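Local structure of KauB (Pseudomonas aeruginosa PAO1, 6B4R) at residues A[366-371]-A[385-390]; A[354-359]-A[394-399]; A[88-93]-A[126-131]; A[23-28]-A[212-217]. The protein probably oxidises a range of aldehydes, aminoaldehydes among them, to the corresponding carboxylic acids with NAD(P)+ as the electron acceptor. All coordinates share one frame; numbering follows the deposited sequence.

Contact 1 (A[366-371]-A[385-390]); sequences KLVAGG and PTIFDG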
loop_
_atom_site.group_PDB
_atom_site.type_symbol
_atom_site.label_atom_id
_atom_site.label_comp_id
_atom_site.label_asym_id
_atom_site.label_seq_id
_atom_site.Cartn_x
_atom_site.Cartn_y
_atom_site.Cartn_z
ATOM N N LYS A 366 30.933 30.757 25.532
ATOM C CA LYS A 366 30.825 32.214 25.518
ATOM C C LYS A 366 29.395 32.701 25.290
ATOM O O LYS A 366 28.792 32.426 24.253
ATOM C CB LYS A 366 31.752 32.806 24.453
ATOM C CG LYS A 366 31.623 34.312 24.285
ATOM C CD LYS A 366 32.547 34.824 23.189
ATOM C CE LYS A 366 32.392 36.323 22.979
ATOM N NZ LYS A 366 33.286 36.822 21.894
ATOM N N LEU A 367 28.859 33.430 26.264
ATOM C CA LEU A 367 27.521 33.999 26.156
ATOM C C LEU A 367 27.502 35.161 25.161
ATOM O O LEU A 367 28.297 36.094 25.272
ATOM C CB LEU A 367 27.036 34.469 27.530
ATOM C CG LEU A 367 25.651 35.113 27.596
ATOM C CD1 LEU A 367 24.577 34.122 27.181
ATOM C CD2 LEU A 367 25.370 35.660 28.989
ATOM N N VAL A 368 26.597 35.103 24.187
ATOM C CA VAL A 368 26.522 36.140 23.161
ATOM C C VAL A 368 25.126 36.744 22.996
ATOM O O VAL A 368 24.950 37.689 22.229
ATOM C CB VAL A 368 27.026 35.629 21.791
ATOM C CG1 VAL A 368 28.524 35.356 21.838
ATOM C CG2 VAL A 368 26.264 34.387 21.371
ATOM N N ALA A 369 24.140 36.202 23.712
ATOM C CA ALA A 369 22.781 36.748 23.700
ATOM C C ALA A 369 21.946 36.224 24.868
ATOM O O ALA A 369 21.984 35.035 25.180
ATOM C CB ALA A 369 22.086 36.447 22.375
ATOM N N GLY A 370 21.194 37.118 25.505
ATOM C CA GLY A 370 20.325 36.753 26.613
ATOM C C GLY A 370 21.070 36.221 27.824
ATOM O O GLY A 370 22.120 36.743 28.196
ATOM N N GLY A 371 20.518 35.183 28.445
ATOM C CA GLY A 371 21.175 34.516 29.554
ATOM C C GLY A 371 20.681 34.913 30.934
ATOM O O GLY A 371 21.258 34.507 31.941
ATOM N N PRO A 385 15.610 34.441 25.551
ATOM C CA PRO A 385 16.229 33.531 24.580
ATOM C C PRO A 385 17.751 33.658 24.632
ATOM O O PRO A 385 18.282 34.758 24.480
ATOM C CB PRO A 385 15.693 34.040 23.240
ATOM C CG PRO A 385 14.381 34.669 23.583
ATOM C CD PRO A 385 14.590 35.304 24.929
ATOM N N THR A 386 18.439 32.541 24.842
ATOM C CA THR A 386 19.868 32.565 25.139
ATOM C C THR A 386 20.713 31.819 24.103
ATOM O O THR A 386 20.374 30.708 23.701
ATOM C CB THR A 386 20.136 31.962 26.535
ATOM O OG1 THR A 386 19.394 32.691 27.521
ATOM C CG2 THR A 386 21.616 32.009 26.876
ATOM N N ILE A 387 21.814 32.436 23.678
ATOM C CA ILE A 387 22.747 31.786 22.764
ATOM C C ILE A 387 24.144 31.674 23.371
ATOM O O ILE A 387 24.721 32.670 23.806
ATOM C CB ILE A 387 22.869 32.546 21.430
ATOM C CG1 ILE A 387 21.501 32.713 20.771
ATOM C CG2 ILE A 387 23.826 31.825 20.490
ATOM C CD1 ILE A 387 21.552 33.474 19.467
ATOM N N PHE A 388 24.680 30.457 23.393
ATOM C CA PHE A 388 26.063 30.231 23.797
ATOM C C PHE A 388 26.925 29.913 22.583
ATOM O O PHE A 388 26.609 29.012 21.807
ATOM C CB PHE A 388 26.163 29.084 24.803
ATOM C CG PHE A 388 25.965 29.508 26.229
ATOM C CD1 PHE A 388 26.996 30.114 26.932
ATOM C CD2 PHE A 388 24.758 29.290 26.873
ATOM C CE1 PHE A 388 26.824 30.502 28.248
ATOM C CE2 PHE A 388 24.580 29.676 28.191
ATOM C CZ PHE A 388 25.614 30.282 28.879
ATOM N N ASP A 389 28.017 30.653 22.426
ATOM C CA ASP A 389 28.949 30.420 21.329
ATOM C C ASP A 389 30.154 29.610 21.811
ATOM O O ASP A 389 30.415 29.527 23.011
ATOM C CB ASP A 389 29.405 31.755 20.732
ATOM C CG ASP A 389 30.230 31.578 19.472
ATOM O OD1 ASP A 389 30.142 30.496 18.854
ATOM O OD2 ASP A 389 30.963 32.519 19.099
ATOM N N GLY A 390 30.879 29.010 20.872
ATOM C CA GLY A 390 32.083 28.263 21.194
ATOM C C GLY A 390 31.789 27.014 22.001
ATOM O O GLY A 390 32.518 26.670 22.932
#
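Antiparallel strand pairing with a classic beta bulge joins 366-371 to 385-390, Lys366 lying opposite Asp389 and Leu367 opposite Phe388 in the mixed sheet of the C-terminal half of the chain. Lys366 and Asp389 form a hydrogen-bonded pair, Lys366 N reaching Asp389 O at 2.9 Å and Asp389 N returning to Lys366 O at 2.7 Å. Leu367 and Phe388 are the next, non-hydrogen-bonded pair. Beyond them the register slips: Val368 and Ala369 together face Ile387, whose O accepts from Val368 N at 3.1 Å and whose N donates to Ala369 O at 3.0 Å.

On one face of the sheet, Leu367 places CD1 over one face of the Phe388 ring, displaced toward its rim, and meets Thr386 CG2 at 3.7 Å roughly at right angles. Chi1 of Leu367 is trans (179°), which leaves CB beside Phe388 CE1 and carries CD1 out over the ring. The bulge brings Val368 CG2 to 3.6 Å from Ile387 CG2, while its other methyl, CG1, packs on Asp389 CB and Ala369 CB settles against the flank of Ile387. Thr386 OG1 receives a weak, bent bond from Gly371 N in addition to its hydrogen bond with Glu384 O.

Asp389 OD2 pairs with Lys315, and OD1 takes the N-H of Gly390 from above the carboxylate plane. Helix 347-362 packs on Leu367, Thr386 and Phe388; helix 315-326 packs on Ala369, Ile387 and Asp389. Along its other side, strand 382-389 runs parallel to strand 406-412.

Contact 2 (A[354-359]-A[394-399]); sequences LSYIEA and AMKIAR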
loop_
_atom_site.group_PDB
_atom_site.type_symbol
_atom_site.label_atom_id
_atom_site.label_comp_id
_atom_site.label_asym_id
_atom_site.label_seq_id
_atom_site.Cartn_x
_atom_site.Cartn_y
_atom_site.Cartn_z
ATOM N N LEU A 354 17.758 28.163 34.244
ATOM C CA LEU A 354 18.779 29.033 34.819
ATOM C C LEU A 354 20.006 28.237 35.247
ATOM O O LEU A 354 21.135 28.718 35.147
ATOM C CB LEU A 354 18.214 29.809 36.009
ATOM C CG LEU A 354 17.174 30.879 35.675
ATOM C CD1 LEU A 354 16.564 31.456 36.943
ATOM C CD2 LEU A 354 17.799 31.976 34.829
ATOM N N SER A 355 19.779 27.015 35.722
ATOM C CA SER A 355 20.869 26.144 36.147
ATOM C C SER A 355 21.722 25.695 34.962
ATOM O O SER A 355 22.945 25.595 35.070
ATOM C CB SER A 355 20.325 24.928 36.898
ATOM O OG SER A 355 21.375 24.053 37.266
ATOM N N TYR A 356 21.075 25.427 33.831
ATOM C CA TYR A 356 21.793 25.045 32.620
ATOM C C TYR A 356 22.601 26.209 32.056
ATOM O O TYR A 356 23.700 26.012 31.541
ATOM C CB TYR A 356 20.835 24.502 31.559
ATOM C CG TYR A 356 20.581 23.015 31.666
ATOM C CD1 TYR A 356 21.571 22.096 31.333
ATOM C CD2 TYR A 356 19.352 22.527 32.091
ATOM C CE1 TYR A 356 21.346 20.736 31.426
ATOM C CE2 TYR A 356 19.116 21.169 32.186
ATOM C CZ TYR A 356 20.117 20.278 31.852
ATOM O OH TYR A 356 19.884 18.926 31.946
ATOM N N ILE A 357 22.052 27.417 32.152
ATOM C CA ILE A 357 22.752 28.614 31.693
ATOM C C ILE A 357 24.045 28.823 32.478
ATOM O O ILE A 357 25.093 29.128 31.905
ATOM C CB ILE A 357 21.868 29.873 31.806
ATOM C CG1 ILE A 357 20.706 29.800 30.814
ATOM C CG2 ILE A 357 22.689 31.130 31.561
ATOM C CD1 ILE A 357 19.771 30.989 30.878
ATOM N N GLU A 358 23.964 28.642 33.791
ATOM C CA GLU A 358 25.139 28.737 34.647
ATOM C C GLU A 358 26.152 27.661 34.269
ATOM O O GLU A 358 27.359 27.906 34.255
ATOM C CB GLU A 358 24.739 28.592 36.113
ATOM C CG GLU A 358 25.894 28.733 37.087
ATOM C CD GLU A 358 25.462 28.544 38.529
ATOM O OE1 GLU A 358 24.264 28.276 38.762
ATOM O OE2 GLU A 358 26.323 28.661 39.427
ATOM N N ALA A 359 25.646 26.473 33.952
ATOM C CA ALA A 359 26.487 25.363 33.520
ATOM C C ALA A 359 27.181 25.679 32.200
ATOM O O ALA A 359 28.274 25.183 31.929
ATOM C CB ALA A 359 25.663 24.089 33.396
ATOM N N ALA A 394 30.615 18.033 23.666
ATOM C CA ALA A 394 30.924 17.271 24.869
ATOM C C ALA A 394 30.453 18.019 26.110
ATOM O O ALA A 394 30.304 17.432 27.181
ATOM C CB ALA A 394 32.416 17.000 24.951
ATOM N N MET A 395 30.218 19.318 25.952
ATOM C CA MET A 395 29.740 20.154 27.048
ATOM C C MET A 395 28.354 19.718 27.513
ATOM O O MET A 395 27.612 19.074 26.769
ATOM C CB MET A 395 29.719 21.626 26.632
ATOM C CG MET A 395 31.088 22.201 26.328
ATOM S SD MET A 395 31.020 23.937 25.848
ATOM C CE MET A 395 32.761 24.300 25.623
ATOM N N LYS A 396 28.015 20.072 28.748
ATOM C CA LYS A 396 26.755 19.654 29.352
ATOM C C LYS A 396 25.543 20.237 28.623
ATOM O O LYS A 396 24.537 19.553 28.432
ATOM C CB LYS A 396 26.719 20.036 30.835
ATOM C CG LYS A 396 25.503 19.511 31.580
ATOM C CD LYS A 396 25.466 20.018 33.012
ATOM C CE LYS A 396 24.293 19.423 33.776
ATOM N NZ LYS A 396 24.144 20.022 35.132
ATOM N N ILE A 397 25.648 21.495 28.209
ATOM C CA ILE A 397 24.542 22.173 27.541
ATOM C C ILE A 397 24.354 21.707 26.097
ATOM O O ILE A 397 23.387 22.086 25.436
ATOM C CB ILE A 397 24.729 23.704 27.544
ATOM C CG1 ILE A 397 26.004 24.090 26.791
ATOM C CG2 ILE A 397 24.766 24.237 28.967
ATOM C CD1 ILE A 397 26.202 25.588 26.668
ATOM N N ALA A 398 25.283 20.889 25.612
ATOM C CA ALA A 398 25.225 20.401 24.238
ATOM C C ALA A 398 24.695 18.974 24.159
ATOM O O ALA A 398 24.153 18.563 23.134
ATOM C CB ALA A 398 26.597 20.492 23.584
ATOM N N ARG A 399 24.847 18.223 25.245
ATOM C CA ARG A 399 24.439 16.824 25.257
ATOM C C ARG A 399 23.116 16.600 25.981
ATOM O O ARG A 399 22.398 15.642 25.696
ATOM C CB ARG A 399 25.529 15.956 25.883
ATOM C CG ARG A 399 26.878 16.087 25.199
ATOM C CD ARG A 399 27.780 14.914 25.532
ATOM N NE ARG A 399 27.204 13.649 25.088
ATOM C CZ ARG A 399 27.345 13.154 23.863
ATOM N NH1 ARG A 399 28.045 13.819 22.953
ATOM N NH2 ARG A 399 26.784 11.994 23.546
#
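Van der Waals packing joins Tyr356 and Ala359, one turn apart on helix 347-362, to Lys396 and Ile397 in the first turn of the short helix 396-399. Lys396 leaves its helix with CG opposite the backbone N (chi1 -174°) and stays extended to NZ, which lays its outer methylenes against the longer helix. CD rests on Ala359 CB at 4.1 Å. One carbon further, CE passes Tyr356 CE1 at 4.0 Å, the lysine chain and the tyrosine side chain crossing at about a right angle, with CE oblique to the ring.

Ile397 meets the helix backbone instead: its CG2 methyl lies 3.3 Å from Tyr356 O, with Ala359 C further along the same helix. Ile397 and Ile357 both pack on Phe388 of strand 382-389, so the two helices share this strand in what is probably the catalytic domain of the aldehyde dehydrogenase fold.

Polar interactions tie both segments to residues outside them. Tyr356 OH hydrogen-bonds Glu400 OE1, which anchors the far end of the ring just beyond the short helix. Lys396 N donates to Asp363 OD2 at the start of that helix, and Ile397 O accepts from Lys271 NZ.

With no hydrogen bond joining the two segments, their direct cohesion is van der Waals contact. The lysine contributes through its methylenes while its ammonium end can remain hydrated, and directional bonds to the surroundings include those with Glu400, Asp363 and Lys271.

Contact 3 (A[88-93]-A[126-131]); sequences IRFADL and NSLRWS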
loop_
_atom_site.group_PDB
_atom_site.type_symbol
_atom_site.label_atom_id
_atom_site.label_comp_id
_atom_site.label_asym_id
_atom_site.label_seq_id
_atom_site.Cartn_x
_atom_site.Cartn_y
_atom_site.Cartn_z
ATOM N N ILE A 88 -15.375 14.438 13.105
ATOM C CA ILE A 88 -15.346 15.705 12.386
ATOM C C ILE A 88 -16.132 16.751 13.174
ATOM O O ILE A 88 -15.704 17.901 13.299
ATOM C CB ILE A 88 -15.884 15.566 10.947
ATOM C CG1 ILE A 88 -14.910 14.747 10.099
ATOM C CG2 ILE A 88 -16.084 16.933 10.316
ATOM C CD1 ILE A 88 -15.353 14.538 8.671
ATOM N N ARG A 89 -17.270 16.342 13.728
ATOM C CA ARG A 89 -18.046 17.220 14.598
ATOM C C ARG A 89 -17.244 17.575 15.845
ATOM O O ARG A 89 -17.327 18.695 16.350
ATOM C CB ARG A 89 -19.380 16.577 14.981
ATOM C CG ARG A 89 -20.380 16.503 13.834
ATOM C CD ARG A 89 -21.779 16.138 14.323
ATOM N NE ARG A 89 -21.819 14.809 14.925
ATOM C CZ ARG A 89 -22.110 13.696 14.260
ATOM N NH1 ARG A 89 -22.391 13.747 12.964
ATOM N NH2 ARG A 89 -22.118 12.529 14.892
ATOM N N PHE A 90 -16.465 16.613 16.331
ATOM C CA PHE A 90 -15.565 16.834 17.455
ATOM C C PHE A 90 -14.530 17.887 17.071
ATOM O O PHE A 90 -14.226 18.790 17.852
ATOM C CB PHE A 90 -14.878 15.519 17.840
ATOM C CG PHE A 90 -14.099 15.581 19.128
ATOM C CD1 PHE A 90 -14.276 16.625 20.023
ATOM C CD2 PHE A 90 -13.185 14.587 19.442
ATOM C CE1 PHE A 90 -13.556 16.679 21.204
ATOM C CE2 PHE A 90 -12.462 14.637 20.623
ATOM C CZ PHE A 90 -12.649 15.684 21.504
ATOM N N ALA A 91 -14.002 17.774 15.855
ATOM C CA ALA A 91 -13.022 18.728 15.353
ATOM C C ALA A 91 -13.641 20.112 15.183
ATOM O O ALA A 91 -13.015 21.123 15.501
ATOM C CB ALA A 91 -12.438 18.243 14.038
ATOM N N ASP A 92 -14.875 20.147 14.686
ATOM C CA ASP A 92 -15.600 21.401 14.505
ATOM C C ASP A 92 -15.902 22.082 15.839
ATOM O O ASP A 92 -15.877 23.307 15.935
ATOM C CB ASP A 92 -16.899 21.173 13.730
ATOM C CG ASP A 92 -16.656 20.754 12.291
ATOM O OD1 ASP A 92 -15.539 20.990 11.779
ATOM O OD2 ASP A 92 -17.583 20.193 11.670
ATOM N N LEU A 93 -16.186 21.282 16.863
ATOM C CA LEU A 93 -16.472 21.816 18.191
ATOM C C LEU A 93 -15.248 22.487 18.814
ATOM O O LEU A 93 -15.378 23.472 19.541
ATOM C CB LEU A 93 -17.020 20.724 19.114
ATOM C CG LEU A 93 -18.493 20.356 18.914
ATOM C CD1 LEU A 93 -18.929 19.287 19.901
ATOM C CD2 LEU A 93 -19.378 21.589 19.042
ATOM N N ASN A 126 -7.356 20.261 13.229
ATOM C CA ASN A 126 -7.006 19.651 11.951
ATOM C C ASN A 126 -6.480 18.225 12.112
ATOM O O ASN A 126 -6.699 17.375 11.250
ATOM C CB ASN A 126 -5.991 20.513 11.201
ATOM C CG ASN A 126 -5.552 19.887 9.891
ATOM O OD1 ASN A 126 -6.315 19.841 8.927
ATOM N ND2 ASN A 126 -4.313 19.410 9.848
ATOM N N SER A 127 -5.794 17.968 13.220
ATOM C CA SER A 127 -5.270 16.638 13.508
ATOM C C SER A 127 -6.393 15.634 13.745
ATOM O O SER A 127 -6.317 14.487 13.299
ATOM C CB SER A 127 -4.344 16.679 14.724
ATOM O OG SER A 127 -3.871 15.382 15.035
ATOM N N LEU A 128 -7.430 16.066 14.458
ATOM C CA LEU A 128 -8.602 15.227 14.676
ATOM C C LEU A 128 -9.351 15.027 13.365
ATOM O O LEU A 128 -9.760 13.912 13.034
ATOM C CB LEU A 128 -9.536 15.857 15.713
ATOM C CG LEU A 128 -9.052 15.963 17.160
ATOM C CD1 LEU A 128 -10.162 16.516 18.041
ATOM C CD2 LEU A 128 -8.584 14.614 17.673
ATOM N N ARG A 129 -9.524 16.116 12.622
ATOM C CA ARG A 129 -10.234 16.079 11.352
ATOM C C ARG A 129 -9.539 15.167 10.343
ATOM O O ARG A 129 -10.188 14.350 9.691
ATOM C CB ARG A 129 -10.391 17.491 10.776
ATOM C CG ARG A 129 -11.156 17.540 9.463
ATOM C CD ARG A 129 -11.311 18.965 8.943
ATOM N NE ARG A 129 -12.306 19.718 9.700
ATOM C CZ ARG A 129 -12.016 20.647 10.602
ATOM N NH1 ARG A 129 -10.750 20.954 10.861
ATOM N NH2 ARG A 129 -12.992 21.274 11.242
ATOM N N TRP A 130 -8.220 15.306 10.231
ATOM C CA TRP A 130 -7.423 14.506 9.302
ATOM C C TRP A 130 -7.532 13.014 9.622
ATOM O O TRP A 130 -7.776 12.194 8.734
ATOM C CB TRP A 130 -5.958 14.948 9.358
ATOM C CG TRP A 130 -5.107 14.473 8.214
ATOM C CD1 TRP A 130 -4.844 15.146 7.055
ATOM C CD2 TRP A 130 -4.388 13.234 8.128
ATOM N NE1 TRP A 130 -4.016 14.402 6.251
ATOM C CE2 TRP A 130 -3.721 13.224 6.886
ATOM C CE3 TRP A 130 -4.249 12.130 8.977
ATOM C CZ2 TRP A 130 -2.925 12.153 6.472
ATOM C CZ3 TRP A 130 -3.458 11.070 8.565
ATOM C CH2 TRP A 130 -2.808 11.088 7.323
ATOM N N SER A 131 -7.352 12.671 10.896
ATOM C CA SER A 131 -7.440 11.284 11.341
ATOM C C SER A 131 -8.834 10.712 11.104
ATOM O O SER A 131 -8.988 9.519 10.842
ATOM C CB SER A 131 -7.074 11.166 12.822
ATOM O OG SER A 131 -5.771 11.660 13.068
#
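A salt bridge between Asp92 and Arg129 spans two neighbouring helices: Arg129 NH2 donates to Asp92 OD1 at 2.6 Å. The carboxylate oxygen arrives at the edge of the guanidinium, close to its plane, and the nitrogen lies nearly on the extension of the Asp92 C-O bond. The two flat groups are turned 31° against each other. With chi1 near 180° (-179°) Arg129 leaves its own helix extended, and a bend at chi3 then lays the guanidinium against the side of helix 80-96, so that NH2 rather than NE meets the acid.

Beneath this bridge, Ala91 lies between the helices. Its CB sits over the centre of one guanidinium face, 4.1 Å above the plane, and packs on Arg129 CB at 3.9 Å. The same methyl also meets Leu128 CB at 4.1 Å. On the other flank Leu128 CD1 stands over one face of the Phe90 ring as a CH-pi contact, 4.0 Å from the ring centroid and nearest to Phe90 CD2 at 3.8 Å. Phe90 also packs on Ala207 and Ala210 of helix 198-210, and Leu128 on Cys175 of helix 170-183. Further round helix 113-133, Trp130 makes a cation-pi contact with a basic side chain of a neighbouring subunit.

With the local axes 8.2 Å apart and their directions 167° from one another, this is a close antiparallel helix pair: an alanine at the interface, an apolar side packed on helices 170-183 and 198-210 of the coenzyme-binding domain of the aldehyde dehydrogenase fold, and an ion pair along its more solvent-accessible border.

Contact 4 (A[23-28]-A[212-217]); sequences FVNGEY and IPKGVF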
loop_
_atom_site.group_PDB
_atom_site.type_symbol
_atom_site.label_atom_id
_atom_site.label_comp_id
_atom_site.label_asym_id
_atom_site.label_seq_id
_atom_site.Cartn_x
_atom_site.Cartn_y
_atom_site.Cartn_z
ATOM N N PHE A 23 -13.225 13.723 34.248
ATOM C CA PHE A 23 -14.343 13.392 33.374
ATOM C C PHE A 23 -14.371 11.892 33.122
ATOM O O PHE A 23 -13.608 11.378 32.304
ATOM C CB PHE A 23 -14.230 14.146 32.050
ATOM C CG PHE A 23 -15.482 14.107 31.216
ATOM C CD1 PHE A 23 -16.454 15.086 31.356
ATOM C CD2 PHE A 23 -15.681 13.099 30.284
ATOM C CE1 PHE A 23 -17.603 15.058 30.588
ATOM C CE2 PHE A 23 -16.827 13.067 29.512
ATOM C CZ PHE A 23 -17.789 14.048 29.664
ATOM N N VAL A 24 -15.245 11.192 33.836
ATOM C CA VAL A 24 -15.350 9.744 33.704
ATOM C C VAL A 24 -16.776 9.317 33.369
ATOM O O VAL A 24 -17.728 9.744 34.022
ATOM C CB VAL A 24 -14.896 9.026 34.992
ATOM C CG1 VAL A 24 -14.952 7.516 34.809
ATOM C CG2 VAL A 24 -13.493 9.468 35.379
ATOM N N ASN A 25 -16.909 8.474 32.348
ATOM C CA ASN A 25 -18.202 7.940 31.932
ATOM C C ASN A 25 -19.210 9.033 31.590
ATOM O O ASN A 25 -20.356 8.996 32.033
ATOM C CB ASN A 25 -18.770 7.000 33.002
ATOM C CG ASN A 25 -19.831 6.063 32.454
ATOM O OD1 ASN A 25 -19.914 5.838 31.247
ATOM N ND2 ASN A 25 -20.648 5.510 33.343
ATOM N N GLY A 26 -18.767 10.014 30.811
ATOM C CA GLY A 26 -19.645 11.056 30.312
ATOM C C GLY A 26 -20.029 12.127 31.316
ATOM O O GLY A 26 -20.822 13.012 31.002
ATOM N N GLU A 27 -19.470 12.056 32.522
ATOM C CA GLU A 27 -19.817 13.003 33.582
ATOM C C GLU A 27 -18.584 13.571 34.277
ATOM O O GLU A 27 -17.555 12.905 34.385
ATOM C CB GLU A 27 -20.715 12.336 34.631
ATOM C CG GLU A 27 -21.907 11.568 34.071
ATOM C CD GLU A 27 -22.937 12.469 33.414
ATOM O OE1 GLU A 27 -23.734 11.960 32.596
ATOM O OE2 GLU A 27 -22.956 13.682 33.718
ATOM N N TYR A 28 -18.698 14.805 34.756
ATOM C CA TYR A 28 -17.654 15.398 35.581
ATOM C C TYR A 28 -17.784 14.921 37.026
ATOM O O TYR A 28 -18.889 14.818 37.557
ATOM C CB TYR A 28 -17.710 16.928 35.521
ATOM C CG TYR A 28 -17.096 17.512 34.271
ATOM C CD1 TYR A 28 -15.727 17.431 34.048
ATOM C CD2 TYR A 28 -17.882 18.149 33.318
ATOM C CE1 TYR A 28 -15.157 17.960 32.908
ATOM C CE2 TYR A 28 -17.320 18.684 32.173
ATOM C CZ TYR A 28 -15.956 18.587 31.975
ATOM O OH TYR A 28 -15.388 19.116 30.838
ATOM N N ILE A 212 -19.497 11.188 20.674
ATOM C CA ILE A 212 -18.692 10.142 21.290
ATOM C C ILE A 212 -19.435 9.590 22.501
ATOM O O ILE A 212 -19.747 10.335 23.431
ATOM C CB ILE A 212 -17.320 10.668 21.761
ATOM C CG1 ILE A 212 -16.561 11.339 20.615
ATOM C CG2 ILE A 212 -16.497 9.539 22.365
ATOM C CD1 ILE A 212 -16.117 10.385 19.537
ATOM N N PRO A 213 -19.719 8.281 22.493
ATOM C CA PRO A 213 -20.453 7.622 23.579
ATOM C C PRO A 213 -19.764 7.773 24.935
ATOM O O PRO A 213 -18.563 8.039 25.001
ATOM C CB PRO A 213 -20.459 6.150 23.154
ATOM C CG PRO A 213 -20.289 6.183 21.669
ATOM C CD PRO A 213 -19.376 7.344 21.410
ATOM N N LYS A 214 -20.535 7.608 26.004
ATOM C CA LYS A 214 -20.018 7.703 27.361
ATOM C C LYS A 214 -18.968 6.631 27.626
ATOM O O LYS A 214 -19.099 5.492 27.177
ATOM C CB LYS A 214 -21.160 7.564 28.371
ATOM C CG LYS A 214 -22.294 8.556 28.162
ATOM C CD LYS A 214 -23.470 8.270 29.083
ATOM C CE LYS A 214 -23.048 8.245 30.544
ATOM N NZ LYS A 214 -24.227 8.296 31.467
ATOM N N GLY A 215 -17.921 7.005 28.353
ATOM C CA GLY A 215 -16.902 6.059 28.763
ATOM C C GLY A 215 -15.877 5.721 27.700
ATOM O O GLY A 215 -14.942 4.963 27.954
ATOM N N VAL A 216 -16.046 6.280 26.507
ATOM C CA VAL A 216 -15.108 6.031 25.420
ATOM C C VAL A 216 -13.902 6.964 25.523
ATOM O O VAL A 216 -12.781 6.592 25.171
ATOM C CB VAL A 216 -15.792 6.164 24.044
ATOM C CG1 VAL A 216 -14.793 5.941 22.916
ATOM C CG2 VAL A 216 -16.944 5.173 23.937
ATOM N N PHE A 217 -14.133 8.170 26.029
ATOM C CA PHE A 217 -13.054 9.130 26.229
ATOM C C PHE A 217 -13.111 9.743 27.630
ATOM O O PHE A 217 -13.970 10.575 27.927
ATOM C CB PHE A 217 -13.087 10.208 25.139
ATOM C CG PHE A 217 -12.150 11.358 25.386
ATOM C CD1 PHE A 217 -10.867 11.143 25.863
ATOM C CD2 PHE A 217 -12.551 12.657 25.124
ATOM C CE1 PHE A 217 -10.010 12.202 26.091
ATOM C CE2 PHE A 217 -11.693 13.719 25.344
ATOM C CZ PHE A 217 -10.424 13.492 25.829
#
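Lys214 reaches across the tip of a tight hairpin and crosses Asn25 obliquely, its CB 3.6 Å from Asn25 OD1. A bend at chi3 (56°) brings the outer part of the lysine over the hairpin backbone, where CE lies 3.2 Å from Asn25 O. NZ then faces Glu27 OE1 at 3.9 Å, a long salt bridge. Glu27 folds at chi2, which places its carboxylate near the lysine end, and the two side chains also cross obliquely.

Below these polar groups the backbones come close: the CA atoms of Asn25 and Gly215 are 3.9 Å apart. Gly26, having no side chain, lets the inner carbons of Lys214 approach, with its N 4.2 Å from Lys214 CB.

Deeper in, Phe23 presents the edge of its ring to Phe217 O, CD2 being 3.9 Å away with the oxygen near the ring plane. Phe23 also packs on Ala204, Gln205 and Val208 of helix 198-210, and its CD1 lies over the centre of the Tyr28 ring. Asn218 joins the two turns: its OD1 accepts from Asn25 N, and its ND2 bonds weakly to Gly215 O.

These are the type I' turn Val24-Glu27, which closes the two-stranded hairpin 22-24/27-29, and the type II turn Pro213-Val216, with Gly215 in its third position. The second turn connects helix 198-210 to strand 217-219, an alpha-to-beta link in the Rossmann-like coenzyme-binding domain of aldehyde dehydrogenases.

In the fold
From the N terminus, the hairpin at 23-28 meets its partner at 212-217, so contact 4 closes a long loop and ties the hairpin to the coenzyme-binding sheet beside strand 217-219. Within that loop contact 3 closes a smaller one, pairing helix 80-96 with helix 113-133; the centres of these two contacts are about 18 Å apart. On the other side of the molecule helix 347-362 opens contact 2, strands 366-369 and 382-389 make contact 1, and helix 396-399 completes contact 2 around it. Both build on the mixed sheet containing strands 382-389 and 406-412, and they touch, Phe388 CZ lying 3.3 Å from Ile357 O. Their centres lie about 40 to 48 Å from those of contacts 3 and 4.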